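Local structure of lamina-associated polypeptide 2 isoforms alpha/zeta (Mus musculus, 2V0X) at residues 121-126 against 170-175; 136-141 against 160-165; 143-148 against 153-158. The protein is a component of the nuclear lamina that dimerises through a coiled-coil domain and probably helps to link A-type lamins with chromatin. The protein carries 2 engineered substitutions. All coordinates share one frame; numbering follows the deposited sequence.

Contact 1: residues 121-126 against 170-175; sequences LQIAAH and CDAAFD
No ring lies between Ile123 and its partners Ala172 and Asp175; the flat groups of the two segments stand beside the contact. The His126 imidazole has the backbone oxygen of Gln122 at its edge, in the ring plane. Its NE2 is hydrogen-bonded to Pro62 O, and the ring stacks with Phe33 of the second subunit. The Phe174 ring likewise has Cys170 O at its edge, in plane, and meets helix 35-46. The side-chain contacts are aliphatic. Ile123 reaches across with both branches. With CG1 beside the backbone N (chi1 -64°), the CG2 methyl is left anti to it, facing Ala172. Ile123 CG2 lies 3.6 Å from the carbonyl oxygen Ala172 O and 3.9 Å from Ala172 CB. The other branch is extended (chi2 171°). Ile123 CD1 comes to 3.7 Å from Asp175 CB. The Ile123 and Asp175 side chains cross at about a right angle, and the CD1 methyl meets the CB methylene of Asp175. The Asp175 carboxylate is taken up by Tyr61, whose OH bonds to OD2. No hydrogen bond joins the two segments. Ala172, with only a methyl, probably allows the close approach of 6.4 Å between Ile123 CA and Ala172 CA. The contact ties helix 100-146 to helix 152-196 inside the coiled-coil dimer. Tyr61 from a loop also touches Ile123 and Ala172. Helices of the second subunit pack on Leu121, Ala124 and Ala173.

Contact 2: residues 136-141 against 160-165; sequences ADISQA and NRTYDA
Asp137 and Thr162 are the nearest CA pair of two antiparallel helical segments, with 6.7 Å between Asp137 CA and Thr162 CA. The axes of the two short helical segments pass 9.7 Å apart. Their signed crossing angle is -156°. On the inner side the contact is apolar. Thr162 CG2 lies 3.5 Å from Asp137 CB, and is 4.2 Å from Ile138 CG1. The threonine torsion explains this. With chi1 at 67°, CG2 stands anti to the carbonyl carbon and faces the other helix, while OG1 is turned to its own helix and bonds to Leu159 O. On the outer side Asp137 meets Arg161. The two side chains cross at about a right angle. Arg161 NH1 forms a long salt bridge with Asp137 OD1 at 3.6 Å. OD1 lies at the edge of the guanidinium, near its plane, but the carboxylate plane is turned 77° from that of the guanidinium. The two groups therefore do not pair flat and in parallel, and no hydrogen bond is formed. The nearest approach is to the aliphatic part of the arginine, where Asp137 OD2 is 3.3 Å from Arg161 CD. Arg161 is exposed and Thr162 buried; the charged pair lies toward the outside of the apolar contact. The contact joins the two arms of the antiparallel helical hairpin formed by helices 100-146 and 152-196. Ile138 packs on Thr162 of the second subunit, and Thr162 packs on Ile138 of that subunit. Leu9 and Thr11, in a loop of the same chain, lie against Tyr163.

Contact 3: residues 143-148 against 153-158; sequences QIINSD and QQALRI. Engineered in segment 143-148: Asp148 (natural residue Ile).
Gln154 makes the first contact of 153-158 with the opposing segment. Gln154 CG lies 3.4 Å from Ile144 CD1, and the two side chains cross at about a right angle. CG, anti to the backbone N, does the touching; the bend at chi2 (69°) then carries the amide away from Ile144. Ala155 follows and forms the nearest CA pair with Ile144, with 6.2 Å from Ala155 CA to Ile144 CA. Its methyl meets two isoleucine branches. Ala155 CB is 3.6 Å from Ile145 CG2 and 4.0 Å from Ile144 CG2. The two isoleucines differ in their first torsion, which lets both CG2 methyls meet the one Ala155 methyl.

These residues close the tip of an antiparallel helical hairpin. Helix 100-146 ends here, a short turn follows, and helix 152-196 runs back. Ser147 is the first residue to leave helical geometry. Both its N and its OG bond to Gln143 O, from opposite faces of the carbonyl plane. The OG bond is 3.0 Å from Ser147 OG to Gln143 O and tilts 30° from that plane. Asp148, an engineered residue that replaces Ile, lies in the turn and has no side-chain atoms modelled beyond CB. In the dimer Ile145 packs on Ile145 of the second subunit, and Ala155 touches that same residue of the partner. Leu156 packs on Asn146 of the second subunit. One turn on from Gln154, Ile158 approaches Ile144 slantwise. Ile158 CG1 is 4.1 Å from Ile144 CD1, so Ile144 CD1 touches both Gln154 and Ile158.

All three contacts join the same two helices, 100-146 and 152-196. Moving from contact 1 to contact 3 leads toward the turn of the hairpin. The chain separation shrinks from 44 residues to 19 and then 5. The centres of contacts 1 and 2 are 19 Å apart, and those of contacts 1 and 3 are 29 Å apart; neither pair touches. Contacts 2 and 3 are neighbours, with centres 10 Å apart. Ile158 of contact 3 bridges them, with its CG2 3.2 Å from Asp137 O and 3.7 Å from Ala141 CB. Each contact also touches the second subunit, so the dimer interface extends along these parts of the hairpin. No ligand or active site is involved.

Contact 1: residues 121-126 against 170-175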
loop_
_atom_site.group_PDB
_atom_site.type_symbol
_atom_site.label_atom_id
_atom_site.label_comp_id
_atom_site.label_asym_id
_atom_site.label_seq_id
_atom_site.Cartn_x
_atom_site.Cartn_y
_atom_site.Cartn_z
ATOM N N LEU B 121 -2.936 -4.448 2.439
ATOM C CA LEU B 121 -2.405 -5.603 3.155
ATOM C C LEU B 121 -3.430 -6.746 3.085
ATOM O O LEU B 121 -3.057 -7.904 2.847
ATOM C CB LEU B 121 -2.128 -5.208 4.609
ATOM C CG LEU B 121 -1.376 -5.982 5.691
ATOM C CD1 LEU B 121 -1.806 -7.421 5.764
ATOM C CD2 LEU B 121 0.098 -5.868 5.469
ATOM N N GLN B 122 -4.715 -6.438 3.291
ATOM C CA GLN B 122 -5.748 -7.482 3.216
ATOM C C GLN B 122 -5.777 -8.099 1.833
ATOM O O GLN B 122 -5.979 -9.291 1.686
ATOM C CB GLN B 122 -7.154 -6.933 3.515
ATOM C CG GLN B 122 -7.428 -6.782 4.988
ATOM C CD GLN B 122 -8.810 -6.225 5.245
ATOM O OE1 GLN B 122 -9.823 -6.816 4.853
ATOM N NE2 GLN B 122 -8.859 -5.078 5.887
ATOM N N ILE B 123 -5.674 -7.261 0.820
ATOM C CA ILE B 123 -5.669 -7.729 -0.554
ATOM C C ILE B 123 -4.420 -8.605 -0.764
ATOM O O ILE B 123 -4.519 -9.718 -1.277
ATOM C CB ILE B 123 -5.632 -6.532 -1.544
ATOM C CG1 ILE B 123 -6.909 -5.702 -1.404
ATOM C CG2 ILE B 123 -5.502 -7.041 -2.993
ATOM C CD1 ILE B 123 -6.880 -4.356 -2.183
ATOM N N ALA B 124 -3.256 -8.119 -0.333
ATOM C CA ALA B 124 -2.009 -8.881 -0.506
ATOM C C ALA B 124 -2.091 -10.247 0.132
ATOM O O ALA B 124 -1.585 -11.227 -0.433
ATOM C CB ALA B 124 -0.793 -8.116 0.037
ATOM N N ALA B 125 -2.685 -10.301 1.328
ATOM C CA ALA B 125 -2.863 -11.557 2.056
ATOM C C ALA B 125 -3.644 -12.546 1.193
ATOM O O ALA B 125 -3.304 -13.727 1.118
ATOM C CB ALA B 125 -3.611 -11.315 3.389
ATOM N N HIS B 126 -4.705 -12.066 0.558
ATOM C CA HIS B 126 -5.503 -12.931 -0.305
ATOM C C HIS B 126 -4.688 -13.339 -1.519
ATOM O O HIS B 126 -4.740 -14.483 -1.946
ATOM C CB HIS B 126 -6.802 -12.241 -0.727
ATOM C CG HIS B 126 -7.874 -12.333 0.306
ATOM N ND1 HIS B 126 -8.883 -13.274 0.248
ATOM C CD2 HIS B 126 -8.055 -11.659 1.467
ATOM C CE1 HIS B 126 -9.633 -13.181 1.334
ATOM N NE2 HIS B 126 -9.153 -12.208 2.086
ATOM N N CYS B 170 -5.015 -10.723 -11.217
ATOM C CA CYS B 170 -4.913 -9.490 -11.983
ATOM C C CYS B 170 -5.872 -8.470 -11.361
ATOM O O CYS B 170 -5.504 -7.310 -11.193
ATOM C CB CYS B 170 -5.243 -9.712 -13.469
ATOM S SG CYS B 170 -4.701 -8.318 -14.535
ATOM N N ASP B 171 -7.083 -8.910 -10.996
ATOM C CA ASP B 171 -8.061 -8.021 -10.353
ATOM C C ASP B 171 -7.498 -7.485 -9.028
ATOM O O ASP B 171 -7.545 -6.286 -8.766
ATOM C CB ASP B 171 -9.390 -8.750 -10.070
ATOM C CG ASP B 171 -10.172 -9.085 -11.340
ATOM O OD1 ASP B 171 -9.937 -8.448 -12.394
ATOM O OD2 ASP B 171 -11.026 -9.996 -11.274
ATOM N N ALA B 172 -6.956 -8.378 -8.208
ATOM C CA ALA B 172 -6.368 -7.997 -6.922
ATOM C C ALA B 172 -5.252 -6.961 -7.123
ATOM O O ALA B 172 -5.165 -5.972 -6.382
ATOM C CB ALA B 172 -5.830 -9.221 -6.203
ATOM N N ALA B 173 -4.432 -7.164 -8.150
ATOM C CA ALA B 173 -3.339 -6.244 -8.447
ATOM C C ALA B 173 -3.886 -4.834 -8.766
ATOM O O ALA B 173 -3.290 -3.829 -8.374
ATOM C CB ALA B 173 -2.495 -6.785 -9.611
ATOM N N PHE B 174 -5.006 -4.752 -9.479
ATOM C CA PHE B 174 -5.593 -3.450 -9.775
ATOM C C PHE B 174 -6.181 -2.811 -8.507
ATOM O O PHE B 174 -6.105 -1.599 -8.332
ATOM C CB PHE B 174 -6.627 -3.535 -10.904
ATOM C CG PHE B 174 -6.008 -3.511 -12.265
ATOM C CD1 PHE B 174 -5.414 -4.657 -12.794
ATOM C CD2 PHE B 174 -5.902 -2.321 -12.969
ATOM C CE1 PHE B 174 -4.710 -4.615 -13.999
ATOM C CE2 PHE B 174 -5.202 -2.265 -14.173
ATOM C CZ PHE B 174 -4.602 -3.417 -14.685
ATOM N N ASP B 175 -6.738 -3.625 -7.616
ATOM C CA ASP B 175 -7.268 -3.107 -6.353
ATOM C C ASP B 175 -6.106 -2.593 -5.460
ATOM O O ASP B 175 -6.246 -1.577 -4.779
ATOM C CB ASP B 175 -8.107 -4.180 -5.654
ATOM C CG ASP B 175 -9.453 -4.424 -6.369
ATOM O OD1 ASP B 175 -9.967 -3.509 -7.044
ATOM O OD2 ASP B 175 -9.994 -5.536 -6.275
#

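Contact 2: residues 136-141 against 160-165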
loop_
_atom_site.group_PDB
_atom_site.type_symbol
_atom_site.label_atom_id
_atom_site.label_comp_id
_atom_site.label_asym_id
_atom_site.label_seq_id
_atom_site.Cartn_x
_atom_site.Cartn_y
_atom_site.Cartn_z
ATOM N N ALA B 136 -0.120 -25.105 -6.455
ATOM C CA ALA B 136 -0.403 -26.489 -6.097
ATOM C C ALA B 136 -1.260 -27.107 -7.227
ATOM O O ALA B 136 -1.062 -28.261 -7.619
ATOM C CB ALA B 136 -1.147 -26.550 -4.772
ATOM N N ASP B 137 -2.183 -26.322 -7.771
ATOM C CA ASP B 137 -3.027 -26.799 -8.861
ATOM C C ASP B 137 -2.225 -27.048 -10.144
ATOM O O ASP B 137 -2.454 -28.044 -10.839
ATOM C CB ASP B 137 -4.159 -25.812 -9.148
ATOM C CG ASP B 137 -5.288 -25.886 -8.120
ATOM O OD1 ASP B 137 -5.278 -26.790 -7.255
ATOM O OD2 ASP B 137 -6.196 -25.031 -8.185
ATOM N N ILE B 138 -1.314 -26.130 -10.471
ATOM C CA ILE B 138 -0.481 -26.265 -11.663
ATOM C C ILE B 138 0.287 -27.582 -11.601
ATOM O O ILE B 138 0.320 -28.327 -12.580
ATOM C CB ILE B 138 0.523 -25.090 -11.821
ATOM C CG1 ILE B 138 -0.220 -23.819 -12.247
ATOM C CG2 ILE B 138 1.606 -25.436 -12.860
ATOM C CD1 ILE B 138 0.592 -22.556 -12.089
ATOM N N SER B 139 0.890 -27.876 -10.453
ATOM C CA SER B 139 1.619 -29.120 -10.329
ATOM C C SER B 139 0.660 -30.310 -10.428
ATOM O O SER B 139 1.005 -31.331 -11.014
ATOM C CB SER B 139 2.417 -29.164 -9.025
ATOM O OG SER B 139 1.606 -28.826 -7.921
ATOM N N GLN B 140 -0.557 -30.163 -9.906
ATOM C CA GLN B 140 -1.527 -31.260 -9.972
ATOM C C GLN B 140 -1.849 -31.592 -11.426
ATOM O O GLN B 140 -1.936 -32.763 -11.800
ATOM C CB GLN B 140 -2.815 -30.928 -9.223
ATOM C CG GLN B 140 -3.642 -32.171 -8.919
ATOM C CD GLN B 140 -5.009 -31.860 -8.355
ATOM O OE1 GLN B 140 -5.163 -30.993 -7.497
ATOM N NE2 GLN B 140 -6.015 -32.573 -8.837
ATOM N N ALA B 141 -2.010 -30.555 -12.238
ATOM C CA ALA B 141 -2.306 -30.701 -13.656
ATOM C C ALA B 141 -1.108 -31.328 -14.366
ATOM O O ALA B 141 -1.264 -32.158 -15.269
ATOM C CB ALA B 141 -2.613 -29.349 -14.259
ATOM N N ASN B 160 -8.638 -24.955 -15.793
ATOM C CA ASN B 160 -9.686 -23.955 -15.896
ATOM C C ASN B 160 -9.711 -23.183 -14.568
ATOM O O ASN B 160 -9.839 -21.962 -14.529
ATOM C CB ASN B 160 -11.029 -24.628 -16.177
ATOM C CG ASN B 160 -12.103 -23.632 -16.525
ATOM O OD1 ASN B 160 -11.932 -22.801 -17.423
ATOM N ND2 ASN B 160 -13.212 -23.695 -15.815
ATOM N N ARG B 161 -9.481 -23.903 -13.484
ATOM C CA ARG B 161 -9.458 -23.312 -12.165
ATOM C C ARG B 161 -8.232 -22.363 -12.031
ATOM O O ARG B 161 -8.360 -21.231 -11.538
ATOM C CB ARG B 161 -9.414 -24.444 -11.135
ATOM C CG ARG B 161 -9.770 -24.044 -9.713
ATOM C CD ARG B 161 -9.453 -25.182 -8.743
ATOM N NE ARG B 161 -10.093 -26.434 -9.141
ATOM C CZ ARG B 161 -9.680 -27.644 -8.768
ATOM N NH1 ARG B 161 -8.619 -27.779 -7.982
ATOM N NH2 ARG B 161 -10.339 -28.725 -9.173
ATOM N N THR B 162 -7.070 -22.790 -12.530
ATOM C CA THR B 162 -5.873 -21.954 -12.459
ATOM C C THR B 162 -6.061 -20.683 -13.284
ATOM O O THR B 162 -5.523 -19.622 -12.951
ATOM C CB THR B 162 -4.599 -22.704 -12.943
ATOM O OG1 THR B 162 -4.689 -22.984 -14.347
ATOM C CG2 THR B 162 -4.436 -24.004 -12.170
ATOM N N TYR B 163 -6.824 -20.806 -14.366
ATOM C CA TYR B 163 -7.105 -19.680 -15.250
ATOM C C TYR B 163 -7.888 -18.589 -14.478
ATOM O O TYR B 163 -7.592 -17.394 -14.589
ATOM C CB TYR B 163 -7.915 -20.167 -16.456
ATOM C CG TYR B 163 -8.111 -19.122 -17.524
ATOM C CD1 TYR B 163 -7.108 -18.857 -18.454
ATOM C CD2 TYR B 163 -9.292 -18.392 -17.603
ATOM C CE1 TYR B 163 -7.269 -17.893 -19.435
ATOM C CE2 TYR B 163 -9.464 -17.418 -18.586
ATOM C CZ TYR B 163 -8.445 -17.176 -19.498
ATOM O OH TYR B 163 -8.596 -16.209 -20.467
ATOM N N ASP B 164 -8.875 -19.021 -13.700
ATOM C CA ASP B 164 -9.694 -18.131 -12.891
ATOM C C ASP B 164 -8.832 -17.473 -11.805
ATOM O O ASP B 164 -8.864 -16.261 -11.622
ATOM C CB ASP B 164 -10.846 -18.913 -12.240
ATOM C CG ASP B 164 -11.749 -18.031 -11.396
ATOM O OD1 ASP B 164 -12.000 -18.381 -10.222
ATOM O OD2 ASP B 164 -12.210 -16.993 -11.912
ATOM N N ALA B 165 -8.050 -18.281 -11.106
ATOM C CA ALA B 165 -7.152 -17.762 -10.074
ATOM C C ALA B 165 -6.226 -16.668 -10.649
ATOM O O ALA B 165 -5.972 -15.655 -9.986
ATOM C CB ALA B 165 -6.333 -18.903 -9.462
#

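Contact 3: residues 143-148 against 153-158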
loop_
_atom_site.group_PDB
_atom_site.type_symbol
_atom_site.label_atom_id
_atom_site.label_comp_id
_atom_site.label_asym_id
_atom_site.label_seq_id
_atom_site.Cartn_x
_atom_site.Cartn_y
_atom_site.Cartn_z
ATOM N N GLN B 143 1.153 -33.390 -13.116
ATOM C CA GLN B 143 1.194 -34.817 -12.808
ATOM C C GLN B 143 0.190 -35.631 -13.624
ATOM O O GLN B 143 0.498 -36.745 -14.062
ATOM C CB GLN B 143 0.967 -35.053 -11.316
ATOM C CG GLN B 143 1.990 -34.361 -10.431
ATOM C CD GLN B 143 1.835 -34.707 -8.964
ATOM O OE1 GLN B 143 1.386 -35.800 -8.616
ATOM N NE2 GLN B 143 2.221 -33.781 -8.095
ATOM N N ILE B 144 -0.994 -35.064 -13.849
ATOM C CA ILE B 144 -2.038 -35.732 -14.618
ATOM C C ILE B 144 -1.581 -35.989 -16.050
ATOM O O ILE B 144 -1.583 -37.134 -16.507
ATOM C CB ILE B 144 -3.354 -34.907 -14.603
ATOM C CG1 ILE B 144 -3.937 -34.903 -13.193
ATOM C CG2 ILE B 144 -4.374 -35.479 -15.588
ATOM C CD1 ILE B 144 -5.020 -33.864 -12.975
ATOM N N ILE B 145 -1.140 -34.938 -16.734
ATOM C CA ILE B 145 -0.679 -35.060 -18.119
ATOM C C ILE B 145 0.681 -35.750 -18.234
ATOM O O ILE B 145 1.108 -36.129 -19.325
ATOM C CB ILE B 145 -0.642 -33.689 -18.827
ATOM C CG1 ILE B 145 0.252 -32.712 -18.065
ATOM C CG2 ILE B 145 -2.046 -33.133 -18.933
ATOM C CD1 ILE B 145 0.338 -31.335 -18.695
ATOM N N ASN B 146 1.347 -35.898 -17.094
ATOM C CA ASN B 146 2.647 -36.552 -17.002
ATOM C C ASN B 146 2.453 -38.067 -16.878
ATOM O O ASN B 146 3.257 -38.844 -17.391
ATOM C CB ASN B 146 3.405 -35.985 -15.795
ATOM C CG ASN B 146 4.571 -36.841 -15.364
ATOM O OD1 ASN B 146 5.720 -36.555 -15.694
ATOM N ND2 ASN B 146 4.293 -37.851 -14.551
ATOM N N SER B 147 1.398 -38.480 -16.177
ATOM C CA SER B 147 1.098 -39.900 -16.002
ATOM C C SER B 147 0.358 -40.429 -17.235
ATOM O O SER B 147 0.982 -40.719 -18.257
ATOM C CB SER B 147 0.274 -40.132 -14.730
ATOM O OG SER B 147 0.976 -39.690 -13.580
ATOM N N ASP B 148 -0.965 -40.542 -17.156
ATOM C CA ASP B 148 -1.742 -41.030 -18.290
ATOM C C ASP B 148 -2.461 -39.834 -18.919
ATOM O O ASP B 148 -3.555 -39.457 -18.487
ATOM C CB ASP B 148 -2.676 -42.147 -17.852
ATOM N N GLN B 153 -9.519 -34.182 -19.980
ATOM C CA GLN B 153 -10.585 -33.397 -19.358
ATOM C C GLN B 153 -10.322 -33.132 -17.873
ATOM O O GLN B 153 -10.758 -32.118 -17.330
ATOM C CB GLN B 153 -11.953 -34.064 -19.552
ATOM C CG GLN B 153 -13.126 -33.187 -19.110
ATOM C CD GLN B 153 -14.480 -33.834 -19.337
ATOM O OE1 GLN B 153 -15.159 -34.236 -18.391
ATOM N NE2 GLN B 153 -14.885 -33.929 -20.598
ATOM N N GLN B 154 -9.604 -34.041 -17.219
ATOM C CA GLN B 154 -9.278 -33.878 -15.807
ATOM C C GLN B 154 -8.297 -32.708 -15.670
ATOM O O GLN B 154 -8.498 -31.806 -14.850
ATOM C CB GLN B 154 -8.676 -35.173 -15.252
ATOM C CG GLN B 154 -8.084 -35.073 -13.850
ATOM C CD GLN B 154 -9.118 -34.860 -12.759
ATOM O OE1 GLN B 154 -9.448 -35.783 -12.016
ATOM N NE2 GLN B 154 -9.606 -33.631 -12.633
ATOM N N ALA B 155 -7.256 -32.711 -16.498
ATOM C CA ALA B 155 -6.260 -31.647 -16.483
ATOM C C ALA B 155 -6.895 -30.316 -16.905
ATOM O O ALA B 155 -6.605 -29.275 -16.317
ATOM C CB ALA B 155 -5.095 -32.000 -17.394
ATOM N N LEU B 156 -7.770 -30.354 -17.907
ATOM C CA LEU B 156 -8.457 -29.156 -18.377
ATOM C C LEU B 156 -9.297 -28.481 -17.287
ATOM O O LEU B 156 -9.406 -27.251 -17.258
ATOM C CB LEU B 156 -9.340 -29.480 -19.580
ATOM C CG LEU B 156 -8.618 -29.532 -20.925
ATOM C CD1 LEU B 156 -9.409 -30.391 -21.904
ATOM C CD2 LEU B 156 -8.425 -28.115 -21.460
ATOM N N ARG B 157 -9.924 -29.277 -16.426
ATOM C CA ARG B 157 -10.721 -28.727 -15.334
ATOM C C ARG B 157 -9.806 -28.112 -14.282
ATOM O O ARG B 157 -10.145 -27.107 -13.670
ATOM C CB ARG B 157 -11.630 -29.794 -14.710
ATOM C CG ARG B 157 -12.994 -29.904 -15.407
ATOM C CD ARG B 157 -13.923 -30.923 -14.735
ATOM N NE ARG B 157 -13.403 -32.286 -14.828
ATOM C CZ ARG B 157 -12.741 -32.908 -13.856
ATOM N NH1 ARG B 157 -12.511 -32.297 -12.699
ATOM N NH2 ARG B 157 -12.284 -34.138 -14.048
ATOM N N ILE B 158 -8.634 -28.702 -14.093
ATOM C CA ILE B 158 -7.678 -28.173 -13.133
ATOM C C ILE B 158 -7.157 -26.849 -13.679
ATOM O O ILE B 158 -7.148 -25.846 -12.975
ATOM C CB ILE B 158 -6.513 -29.155 -12.881
ATOM C CG1 ILE B 158 -7.031 -30.385 -12.132
ATOM C CG2 ILE B 158 -5.432 -28.515 -12.033
ATOM C CD1 ILE B 158 -7.698 -30.036 -10.815
#